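Local coordinates for hypothetical protein, GDSL-like Lipase/Acylhydrolase family protein (PDB 4M8K), which probably hydrolyses ester or acyl bonds as a member of the GDSL-like lipase/acylhydrolase family, its natural substrate being unknown, at residues K22-G27 with L76-S81; Y30-G35 with N42-G47; R105-G110 with K158-A163; D113-F118 with P162-Y167. All blocks are in the same frame, centred on the assembly; numbering follows the deposited sequence.

In the fold
The four contacts show how a parallel sheet probably carries a hydrolase site at the C-terminal ends of its strands. Contact 1 joins strands 22-27 and 75-81, and contact 4 joins 114-118 and 165-170; as 22-27 also pairs with 114-118, their centres lie about 10 Å apart. Contact 3 fastens the loop between strands 75-81 and 114-118 to the end of helix 146-160, about 8 Å between centres from contact 4. Contact 2 folds up the loop after strand 22-27, whose last residue opens the probable Gly-Asp-Ser motif. It touches contacts 1 and 4; an acetate about 4 Å from the Y30 side chain probably came from the crystallisation liquor, though it may mark a pocket.

Contact 1: K22-G27 with L76-S81; sequences KVSILG and LERNNS
I25 is gripped at both polar atoms of its backbone by the neighbouring strand: its N donates to R78 O at 2.9 Å, and its O accepts the N-H of N80. The two strands run parallel, only 8° apart in direction, and the ladder closes with G27 N on N80 O at 3.0 Å. Packing is dense at this end. The CG2 branch of I25, anti to its own N because CG1 takes the place beside that N (chi1 -60°), meets S81 OG at 3.6 Å. The same hydroxyl turns along its own strand and donates to N79 OD1 at 2.7 Å, fixing the amide oxygen that rests against the isoleucine. S81 OG also lies 3.4 Å from G27 CA, where any side chain on the glycine would run into it; G27 opens what is probably the family's Gly-Asp-Ser signature.

The other end is looser and partly exposed. A beta bulge shifts the register by one residue between V23 and I25. E77 N reaches V23 O at 2.7 Å from well above the carbonyl plane, while R78 N makes a weak bond to S24 OG, which is more firmly tied to L109 O. K22, bent twice, lays CE against E77 OE1 at 2.9 Å, nearer than its NZ, whose salt bridge at 3.8 Å is long; E77 OE2 has T111 N as partner.

Helix 64-71 packs on the face of V23, I25, L76 and N79 through I69 and W65. Strand 114-118 pairs with the other edge of 22-27, and 75-81 is an outermost strand of the sheet.

Contact 2: Y30-G35 with N42-G47; sequences YSTFYG and NLCWYG
Y34 N donates to Y46 O at 2.9 Å in an almost straight bond (179°), and W45 N donates to T32 OG1, also at 2.9 Å; these bonds pin together two segments that have neither helix nor strand to align them. Beside them lies the phenyl ring of F33. F33 sets out away from the partner segment, but with CG anti to the backbone N (chi1 -156°) the ring is carried back, so that one face receives Y46 O and G47. The G47 CA sits 4.1 Å from the F33 ring centroid, a CH-pi contact 27° off the normal, and F33 CD2 touches Y46 CB at 3.5 Å. The sulfur of C44 lies alongside, SG 3.6 Å from Y34 N and 3.9 Å from T32 CB, and T32 O is 3.4 Å from Y46 CD2. Y46 N is buried with no partner in the model. An alanine in place of F33 would remove this platform and is likely to leave G47, at positive phi, and the Y46 side chain less firmly placed.

Further out, W45 CE3 stands 3.4 Å above the centre of the Y46 ring. The phenol of Y46 is bonded to P206 O, as that of Y30 is to G204 O, while W45 stacks on H205, probably the catalytic histidine, and makes a cation-pi contact with K53.

The T32 hydroxyl does double duty: it accepts from W45 N and is bonded to the carbonyl of S29, probably the nucleophile of the family motif. The serine's own carbonyl is thus linked through T32 to W45, which stacks on H205.

Contact 3: R105-G110 with K158-A163; sequences RIHNLG and KQLYPA
H107 offers one face of its imidazole to L160, whose CD1 methyl lies 4.0 Å from the ring centroid and 13° off the normal, a CH-pi contact. The Y161 phenol is met differently. I106 O approaches its edge in the ring plane, L160 CB rests 3.6 Å above one face, and L109 CD1 comes in obliquely near CE2.

The same leucine methyl that faces the imidazole also touches I106 CD1 at 3.8 Å, the two side chains crossing at about a right angle. I106 can reach it because CG1 is wedged between its backbone N and carbonyl carbon (chi1 56°). Elsewhere I106 packs on L153 and L157, so the turn R105-N108, of type I, is seated against helix 146-160 near its end. Y161, the first residue beyond that helix, points its hydroxyl at the turn.

There Y161 OH donates to I106 O at 2.6 Å, in the carbonyl plane, and it can accept a proton from a water 2.6 Å away. That water receives L109 N at 2.9 Å and also has G110 O at 2.7 Å and H107 O within bonding reach; with two protons for three oxygens, Y161 OH among them, it cannot serve them all at once. A phenylalanine in place of Y161 would probably leave I106 O without this donor and the water with one partner fewer.

The chemistry is that of a small polar cluster beside aliphatic contacts: the phenol serves I106 O, the water gathers H107 O, L109 N and G110 O, and next to them L160 CD1 lies on H107.

Contact 4: D113-F118 with P162-Y167; sequences DIILVF and PAARIY
Y167 leans the CD1 side of its ring obliquely on L116 CD2 and I114 CG2. L116 and Y167 run side by side and point the same way, with L116 CD2 3.8 Å from Y167 CB, while I114 CG2 comes to 4.2 Å from Y167 CD1. Because CG of Y167 stands beside its own backbone N (chi1 -64°), the ring lies back toward the start of the strand, where R165 is bent at chi2 and chi3; Y167 OH stands 2.9 Å above the R165 guanidinium plane, offset toward its rim.

Smaller bumps mesh on the other face. V117 CG2 meets I166 CG2 at 4.1 Å, the two branches crossing at a slant, and I115 CD1 reaches A164 CB at 4.2 Å. L157 of helix 146-160 packs on both V117 and I166, and the helix lies in the beta-alpha-beta crossover joining these two strands. L116 faces W64 and F68 of helix 64-71.

Beneath the side chains the backbones pair in parallel, their axes 16° apart. R165 O accepts I115 N, Y167 O accepts V117 N, and Y167 N donates to I115 O at 2.9 Å. D113 O takes both R165 N and a water, each at 2.8 Å. The backbone groups facing the partner strand are thus paired, those of I114 and L116 turn to strand 22-27, and D113 OD2 takes K22 N, leaving mainly aliphatic surfaces and one aromatic ring to set the packing.

Contact 1: K22-G27 with L76-S81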
# COMPACT_ATOMS: atom_id res chain seq x y z
N LYS A 22 -12.33 -10.32 -4.57
CA LYS A 22 -11.26 -10.54 -3.61
C LYS A 22 -10.25 -9.39 -3.70
O LYS A 22 -9.75 -9.01 -4.80
CB LYS A 22 -10.57 -11.89 -3.85
CG LYS A 22 -11.47 -13.09 -3.71
CD LYS A 22 -11.06 -14.20 -4.66
CE LYS A 22 -9.91 -15.00 -4.13
NZ LYS A 22 -9.77 -16.25 -4.93
N VAL A 23 -10.02 -8.83 -2.54
CA VAL A 23 -9.13 -7.67 -2.34
C VAL A 23 -7.87 -8.11 -1.59
O VAL A 23 -7.93 -8.70 -0.48
CB VAL A 23 -9.85 -6.52 -1.57
CG1 VAL A 23 -8.90 -5.37 -1.31
CG2 VAL A 23 -11.05 -5.99 -2.34
N SER A 24 -6.74 -7.81 -2.19
CA SER A 24 -5.48 -7.91 -1.52
C SER A 24 -4.83 -6.52 -1.37
O SER A 24 -5.07 -5.61 -2.18
CB SER A 24 -4.57 -8.86 -2.30
OG SER A 24 -4.89 -10.23 -2.12
N ILE A 25 -4.02 -6.38 -0.32
CA ILE A 25 -3.32 -5.13 0.02
C ILE A 25 -1.82 -5.41 0.05
O ILE A 25 -1.41 -6.42 0.62
CB ILE A 25 -3.80 -4.62 1.38
CG1 ILE A 25 -5.32 -4.34 1.33
CG2 ILE A 25 -3.08 -3.33 1.80
CD1 ILE A 25 -6.03 -4.84 2.55
N LEU A 26 -1.02 -4.51 -0.57
CA LEU A 26 0.44 -4.47 -0.45
C LEU A 26 0.75 -3.14 0.21
O LEU A 26 0.60 -2.08 -0.41
CB LEU A 26 1.08 -4.58 -1.82
CG LEU A 26 2.58 -4.68 -1.86
CD1 LEU A 26 3.04 -5.94 -1.18
CD2 LEU A 26 3.12 -4.62 -3.28
N GLY A 27 1.05 -3.19 1.51
CA GLY A 27 1.12 -1.98 2.35
C GLY A 27 2.25 -1.91 3.32
O GLY A 27 3.14 -2.82 3.42
N LEU A 76 -11.50 -10.28 1.91
CA LEU A 76 -10.07 -10.09 2.05
C LEU A 76 -9.40 -11.32 1.52
O LEU A 76 -9.77 -12.41 1.91
CB LEU A 76 -9.64 -9.91 3.53
CG LEU A 76 -8.13 -9.73 3.71
CD1 LEU A 76 -7.62 -8.44 3.10
CD2 LEU A 76 -7.74 -9.78 5.19
N GLU A 77 -8.45 -11.15 0.60
CA GLU A 77 -7.65 -12.28 0.11
C GLU A 77 -6.35 -12.27 0.95
O GLU A 77 -6.17 -13.13 1.84
CB GLU A 77 -7.42 -12.15 -1.37
CG GLU A 77 -6.46 -13.16 -1.98
CD GLU A 77 -7.07 -14.55 -2.16
OE1 GLU A 77 -8.24 -14.76 -1.77
OE2 GLU A 77 -6.36 -15.45 -2.66
N ARG A 78 -5.47 -11.28 0.74
CA ARG A 78 -4.27 -11.23 1.54
C ARG A 78 -4.00 -9.79 1.91
O ARG A 78 -4.01 -8.94 1.06
CB ARG A 78 -3.03 -11.75 0.80
CG ARG A 78 -3.01 -13.25 0.57
CD ARG A 78 -3.00 -14.08 1.88
NE ARG A 78 -2.75 -15.47 1.50
CZ ARG A 78 -1.54 -15.98 1.21
NH1 ARG A 78 -0.42 -15.26 1.32
NH2 ARG A 78 -1.45 -17.25 0.84
N ASN A 79 -3.69 -9.57 3.19
CA ASN A 79 -3.13 -8.30 3.64
C ASN A 79 -1.61 -8.42 3.89
O ASN A 79 -1.15 -8.69 5.02
CB ASN A 79 -3.85 -7.81 4.89
CG ASN A 79 -3.42 -6.40 5.27
OD1 ASN A 79 -2.64 -5.79 4.55
ND2 ASN A 79 -3.82 -5.95 6.47
N ASN A 80 -0.86 -8.23 2.81
CA ASN A 80 0.60 -8.22 2.89
C ASN A 80 1.10 -6.82 3.17
O ASN A 80 1.51 -6.09 2.28
CB ASN A 80 1.21 -8.76 1.60
CG ASN A 80 2.66 -9.15 1.77
OD1 ASN A 80 3.38 -8.57 2.60
ND2 ASN A 80 3.11 -10.12 0.99
N SER A 81 1.06 -6.46 4.45
CA SER A 81 1.47 -5.16 4.92
C SER A 81 2.51 -5.36 6.01
O SER A 81 2.45 -6.30 6.77
CB SER A 81 0.28 -4.31 5.39
OG SER A 81 -0.66 -4.03 4.33

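Contact 2: Y30-G35 with N42-G47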
# COMPACT_ATOMS: atom_id res chain seq x y z
N TYR A 30 0.40 1.61 7.72
CA TYR A 30 -0.94 2.23 7.64
C TYR A 30 -2.03 1.16 7.38
O TYR A 30 -3.21 1.35 7.66
CB TYR A 30 -1.04 3.29 6.54
CG TYR A 30 -0.55 4.70 6.85
CD1 TYR A 30 0.56 4.93 7.64
CD2 TYR A 30 -1.19 5.81 6.29
CE1 TYR A 30 1.00 6.23 7.91
CE2 TYR A 30 -0.75 7.09 6.53
CZ TYR A 30 0.36 7.30 7.34
OH TYR A 30 0.78 8.60 7.64
N SER A 31 -1.58 0.03 6.85
CA SER A 31 -2.46 -1.09 6.47
C SER A 31 -2.22 -2.34 7.32
O SER A 31 -2.67 -3.44 6.98
CB SER A 31 -2.27 -1.36 4.97
OG SER A 31 -2.63 -0.21 4.20
N THR A 32 -1.50 -2.19 8.43
CA THR A 32 -1.21 -3.31 9.32
C THR A 32 -2.18 -3.38 10.49
O THR A 32 -2.74 -2.37 10.90
CB THR A 32 0.21 -3.34 9.97
OG1 THR A 32 0.44 -2.19 10.83
CG2 THR A 32 1.28 -3.46 8.90
N PHE A 33 -2.37 -4.59 11.00
CA PHE A 33 -2.96 -4.83 12.33
C PHE A 33 -2.47 -6.20 12.77
O PHE A 33 -2.56 -7.19 12.00
CB PHE A 33 -4.52 -4.75 12.36
CG PHE A 33 -5.07 -4.43 13.74
CD1 PHE A 33 -5.25 -5.44 14.67
CD2 PHE A 33 -5.38 -3.12 14.11
CE1 PHE A 33 -5.69 -5.17 15.96
CE2 PHE A 33 -5.86 -2.82 15.38
CZ PHE A 33 -6.00 -3.85 16.32
N TYR A 34 -1.89 -6.24 13.96
CA TYR A 34 -1.44 -7.49 14.59
C TYR A 34 -2.42 -8.64 14.40
O TYR A 34 -3.63 -8.51 14.72
CB TYR A 34 -1.20 -7.24 16.10
CG TYR A 34 -0.45 -8.36 16.76
CD1 TYR A 34 0.89 -8.61 16.43
CD2 TYR A 34 -1.06 -9.20 17.69
CE1 TYR A 34 1.59 -9.64 16.98
CE2 TYR A 34 -0.35 -10.25 18.29
CZ TYR A 34 0.98 -10.45 17.92
OH TYR A 34 1.73 -11.47 18.45
N GLY A 35 -1.94 -9.76 13.88
CA GLY A 35 -2.74 -10.96 13.66
C GLY A 35 -3.53 -10.96 12.37
O GLY A 35 -4.25 -11.90 12.08
N ASN A 42 5.27 -10.46 9.30
CA ASN A 42 5.35 -9.07 8.95
C ASN A 42 5.18 -8.16 10.17
O ASN A 42 4.23 -8.32 10.93
CB ASN A 42 4.27 -8.70 7.89
CG ASN A 42 4.61 -9.20 6.51
OD1 ASN A 42 5.57 -9.94 6.29
ND2 ASN A 42 3.81 -8.77 5.53
N LEU A 43 6.04 -7.17 10.30
CA LEU A 43 5.92 -6.20 11.38
C LEU A 43 4.64 -5.41 11.26
O LEU A 43 4.22 -5.01 10.17
CB LEU A 43 7.12 -5.25 11.42
CG LEU A 43 8.46 -5.92 11.68
CD1 LEU A 43 9.57 -4.86 11.67
CD2 LEU A 43 8.48 -6.72 12.98
N CYS A 44 4.03 -5.19 12.41
CA CYS A 44 2.79 -4.37 12.52
C CYS A 44 2.98 -3.13 13.39
O CYS A 44 3.83 -3.11 14.26
CB CYS A 44 1.71 -5.25 13.11
SG CYS A 44 1.15 -6.57 12.00
N TRP A 45 2.14 -2.13 13.20
CA TRP A 45 2.15 -0.92 13.97
C TRP A 45 0.95 -0.85 14.91
O TRP A 45 1.08 -0.38 16.01
CB TRP A 45 2.15 0.28 13.02
CG TRP A 45 2.60 1.59 13.64
CD1 TRP A 45 3.86 2.06 13.66
CD2 TRP A 45 1.77 2.59 14.24
NE1 TRP A 45 3.87 3.29 14.26
CE2 TRP A 45 2.59 3.65 14.58
CE3 TRP A 45 0.39 2.71 14.48
CZ2 TRP A 45 2.11 4.79 15.24
CZ3 TRP A 45 -0.09 3.83 15.05
CH2 TRP A 45 0.76 4.85 15.48
N TYR A 46 -0.19 -1.35 14.46
CA TYR A 46 -1.42 -1.34 15.26
C TYR A 46 -1.70 -2.67 15.96
O TYR A 46 -1.52 -3.72 15.39
CB TYR A 46 -2.61 -1.01 14.37
CG TYR A 46 -2.58 0.35 13.70
CD1 TYR A 46 -3.13 1.45 14.35
CD2 TYR A 46 -2.03 0.55 12.43
CE1 TYR A 46 -3.11 2.73 13.76
CE2 TYR A 46 -2.03 1.82 11.84
CZ TYR A 46 -2.58 2.88 12.49
OH TYR A 46 -2.60 4.14 11.91
N GLY A 47 -2.23 -2.61 17.17
CA GLY A 47 -2.65 -3.80 17.90
C GLY A 47 -1.55 -4.71 18.41
O GLY A 47 -1.83 -5.87 18.72

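Contact 3: R105-G110 with K158-A163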
# COMPACT_ATOMS: atom_id res chain seq x y z
N ARG A 105 7.72 -8.47 -2.37
CA ARG A 105 6.54 -9.15 -1.82
C ARG A 105 5.41 -9.36 -2.80
O ARG A 105 4.37 -9.86 -2.45
CB ARG A 105 6.08 -8.35 -0.63
CG ARG A 105 7.01 -8.58 0.57
CD ARG A 105 7.11 -7.38 1.50
NE ARG A 105 5.79 -6.90 1.87
CZ ARG A 105 5.47 -5.66 2.14
NH1 ARG A 105 6.37 -4.69 2.15
NH2 ARG A 105 4.23 -5.38 2.40
N ILE A 106 5.65 -8.98 -4.06
CA ILE A 106 4.64 -8.96 -5.11
C ILE A 106 4.08 -10.33 -5.55
O ILE A 106 3.02 -10.36 -6.11
CB ILE A 106 5.19 -8.26 -6.39
CG1 ILE A 106 6.47 -8.90 -6.88
CG2 ILE A 106 5.44 -6.78 -6.10
CD1 ILE A 106 6.90 -8.36 -8.25
N HIS A 107 4.78 -11.43 -5.25
CA HIS A 107 4.27 -12.79 -5.50
C HIS A 107 3.37 -13.35 -4.41
O HIS A 107 2.80 -14.43 -4.60
CB HIS A 107 5.41 -13.81 -5.72
CG HIS A 107 6.30 -13.50 -6.88
ND1 HIS A 107 6.15 -14.09 -8.11
CD2 HIS A 107 7.35 -12.65 -7.00
CE1 HIS A 107 7.07 -13.64 -8.93
NE2 HIS A 107 7.82 -12.76 -8.28
N ASN A 108 3.26 -12.70 -3.27
CA ASN A 108 2.52 -13.28 -2.17
C ASN A 108 1.31 -12.43 -1.81
O ASN A 108 1.27 -11.78 -0.76
CB ASN A 108 3.48 -13.48 -0.98
CG ASN A 108 2.92 -14.34 0.10
OD1 ASN A 108 2.00 -15.14 -0.07
ND2 ASN A 108 3.50 -14.17 1.28
N LEU A 109 0.30 -12.45 -2.70
CA LEU A 109 -0.94 -11.71 -2.55
C LEU A 109 -2.20 -12.55 -2.78
O LEU A 109 -3.30 -12.00 -2.94
CB LEU A 109 -0.93 -10.57 -3.56
CG LEU A 109 0.19 -9.53 -3.36
CD1 LEU A 109 0.11 -8.48 -4.46
CD2 LEU A 109 0.05 -8.86 -2.03
N GLY A 110 -2.02 -13.87 -2.87
CA GLY A 110 -3.09 -14.79 -3.18
C GLY A 110 -3.56 -14.67 -4.62
O GLY A 110 -2.76 -14.41 -5.52
N LYS A 158 1.34 -5.66 -12.94
CA LYS A 158 0.53 -5.79 -14.15
C LYS A 158 0.83 -7.10 -14.91
O LYS A 158 -0.08 -7.70 -15.44
CB LYS A 158 0.70 -4.58 -15.08
CG LYS A 158 -0.08 -3.37 -14.61
CD LYS A 158 0.29 -2.09 -15.35
CE LYS A 158 -0.07 -2.11 -16.81
NZ LYS A 158 -1.50 -2.32 -16.98
N GLN A 159 2.07 -7.55 -14.91
CA GLN A 159 2.42 -8.82 -15.56
C GLN A 159 1.96 -10.03 -14.74
O GLN A 159 1.38 -10.98 -15.30
CB GLN A 159 3.92 -8.86 -15.85
CG GLN A 159 4.35 -10.17 -16.45
CD GLN A 159 5.73 -10.11 -17.08
OE1 GLN A 159 6.70 -10.65 -16.53
NE2 GLN A 159 5.82 -9.42 -18.20
N LEU A 160 2.21 -10.01 -13.42
CA LEU A 160 1.79 -11.12 -12.56
C LEU A 160 0.25 -11.27 -12.44
O LEU A 160 -0.25 -12.40 -12.30
CB LEU A 160 2.40 -11.00 -11.16
CG LEU A 160 3.93 -11.13 -11.15
CD1 LEU A 160 4.44 -10.83 -9.77
CD2 LEU A 160 4.36 -12.52 -11.56
N TYR A 161 -0.48 -10.14 -12.40
CA TYR A 161 -1.95 -10.16 -12.19
C TYR A 161 -2.69 -9.45 -13.32
O TYR A 161 -3.25 -8.36 -13.12
CB TYR A 161 -2.26 -9.53 -10.82
CG TYR A 161 -1.41 -10.13 -9.72
CD1 TYR A 161 -1.69 -11.39 -9.25
CD2 TYR A 161 -0.31 -9.47 -9.22
CE1 TYR A 161 -0.92 -11.95 -8.27
CE2 TYR A 161 0.50 -10.03 -8.23
CZ TYR A 161 0.19 -11.27 -7.76
OH TYR A 161 0.98 -11.88 -6.81
N PRO A 162 -2.65 -10.03 -14.55
CA PRO A 162 -3.15 -9.30 -15.71
C PRO A 162 -4.65 -9.12 -15.75
O PRO A 162 -5.15 -8.30 -16.53
CB PRO A 162 -2.68 -10.15 -16.92
CG PRO A 162 -2.51 -11.52 -16.37
CD PRO A 162 -2.04 -11.31 -14.94
N ALA A 163 -5.36 -9.93 -14.95
CA ALA A 163 -6.78 -9.80 -14.83
C ALA A 163 -7.20 -8.97 -13.63
O ALA A 163 -8.37 -8.73 -13.51
CB ALA A 163 -7.42 -11.20 -14.74
O HOH W 1 -0.11 -13.74 -5.28

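Contact 4: D113-F118 with P162-Y167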
# COMPACT_ATOMS: atom_id res chain seq x y z
N ASP A 113 -8.76 -10.17 -7.20
CA ASP A 113 -9.41 -9.44 -8.31
C ASP A 113 -9.05 -7.96 -8.26
O ASP A 113 -9.03 -7.25 -9.29
CB ASP A 113 -10.93 -9.57 -8.18
CG ASP A 113 -11.36 -10.98 -8.15
OD1 ASP A 113 -11.14 -11.61 -9.17
OD2 ASP A 113 -11.93 -11.49 -7.14
N ILE A 114 -8.82 -7.48 -7.02
CA ILE A 114 -8.48 -6.08 -6.76
C ILE A 114 -7.22 -6.07 -5.93
O ILE A 114 -7.12 -6.76 -4.87
CB ILE A 114 -9.64 -5.33 -6.05
CG1 ILE A 114 -10.87 -5.22 -6.97
CG2 ILE A 114 -9.21 -3.92 -5.65
CD1 ILE A 114 -12.14 -4.85 -6.23
N ILE A 115 -6.24 -5.27 -6.36
CA ILE A 115 -5.01 -5.05 -5.57
C ILE A 115 -4.92 -3.55 -5.21
O ILE A 115 -4.97 -2.67 -6.07
CB ILE A 115 -3.75 -5.50 -6.31
CG1 ILE A 115 -3.83 -7.00 -6.61
CG2 ILE A 115 -2.51 -5.18 -5.49
CD1 ILE A 115 -2.74 -7.52 -7.48
N LEU A 116 -4.80 -3.30 -3.92
CA LEU A 116 -4.61 -1.97 -3.39
C LEU A 116 -3.16 -1.81 -2.87
O LEU A 116 -2.77 -2.42 -1.88
CB LEU A 116 -5.64 -1.68 -2.31
CG LEU A 116 -7.10 -1.99 -2.69
CD1 LEU A 116 -7.96 -1.78 -1.46
CD2 LEU A 116 -7.62 -1.17 -3.86
N VAL A 117 -2.40 -0.97 -3.57
CA VAL A 117 -1.00 -0.67 -3.26
C VAL A 117 -1.00 0.62 -2.47
O VAL A 117 -1.52 1.64 -2.95
CB VAL A 117 -0.14 -0.50 -4.54
CG1 VAL A 117 1.32 -0.32 -4.16
CG2 VAL A 117 -0.28 -1.70 -5.44
N PHE A 118 -0.45 0.57 -1.24
CA PHE A 118 -0.46 1.71 -0.32
C PHE A 118 0.93 1.86 0.31
O PHE A 118 1.19 1.49 1.46
CB PHE A 118 -1.55 1.50 0.72
CG PHE A 118 -1.90 2.68 1.56
CD1 PHE A 118 -1.16 3.87 1.53
CD2 PHE A 118 -3.01 2.61 2.36
CE1 PHE A 118 -1.54 4.92 2.27
CE2 PHE A 118 -3.41 3.69 3.12
CZ PHE A 118 -2.67 4.84 3.09
N PRO A 162 -2.65 -10.03 -14.55
CA PRO A 162 -3.15 -9.30 -15.71
C PRO A 162 -4.65 -9.12 -15.75
O PRO A 162 -5.15 -8.30 -16.53
CB PRO A 162 -2.68 -10.15 -16.92
CG PRO A 162 -2.51 -11.52 -16.37
CD PRO A 162 -2.04 -11.31 -14.94
N ALA A 163 -5.36 -9.93 -14.95
CA ALA A 163 -6.78 -9.80 -14.83
C ALA A 163 -7.20 -8.97 -13.63
O ALA A 163 -8.37 -8.73 -13.51
CB ALA A 163 -7.42 -11.20 -14.74
N ALA A 164 -6.29 -8.51 -12.77
CA ALA A 164 -6.70 -7.80 -11.56
C ALA A 164 -6.86 -6.32 -11.86
O ALA A 164 -6.25 -5.82 -12.78
CB ALA A 164 -5.70 -8.00 -10.44
N ARG A 165 -7.67 -5.63 -11.07
CA ARG A 165 -7.67 -4.17 -11.06
C ARG A 165 -6.76 -3.69 -9.94
O ARG A 165 -6.85 -4.12 -8.81
CB ARG A 165 -9.11 -3.60 -10.88
CG ARG A 165 -10.01 -3.71 -12.11
CD ARG A 165 -9.49 -2.92 -13.34
NE ARG A 165 -9.00 -1.55 -13.03
CZ ARG A 165 -9.76 -0.47 -12.86
NH1 ARG A 165 -11.09 -0.55 -12.95
NH2 ARG A 165 -9.21 0.72 -12.59
N ILE A 166 -5.82 -2.83 -10.29
CA ILE A 166 -4.80 -2.36 -9.39
C ILE A 166 -4.99 -0.87 -9.19
O ILE A 166 -5.16 -0.14 -10.17
CB ILE A 166 -3.40 -2.60 -9.96
CG1 ILE A 166 -3.21 -4.08 -10.31
CG2 ILE A 166 -2.34 -2.08 -9.00
CD1 ILE A 166 -1.99 -4.36 -11.17
N TYR A 167 -5.06 -0.48 -7.92
CA TYR A 167 -5.19 0.89 -7.48
C TYR A 167 -4.04 1.27 -6.58
O TYR A 167 -3.65 0.48 -5.68
CB TYR A 167 -6.49 1.07 -6.70
CG TYR A 167 -7.74 0.84 -7.52
CD1 TYR A 167 -8.26 -0.41 -7.66
CD2 TYR A 167 -8.40 1.90 -8.12
CE1 TYR A 167 -9.42 -0.63 -8.40
CE2 TYR A 167 -9.53 1.70 -8.90
CZ TYR A 167 -10.03 0.43 -9.05
OH TYR A 167 -11.17 0.22 -9.79
O HOH W 2 -10.74 -7.57 -11.45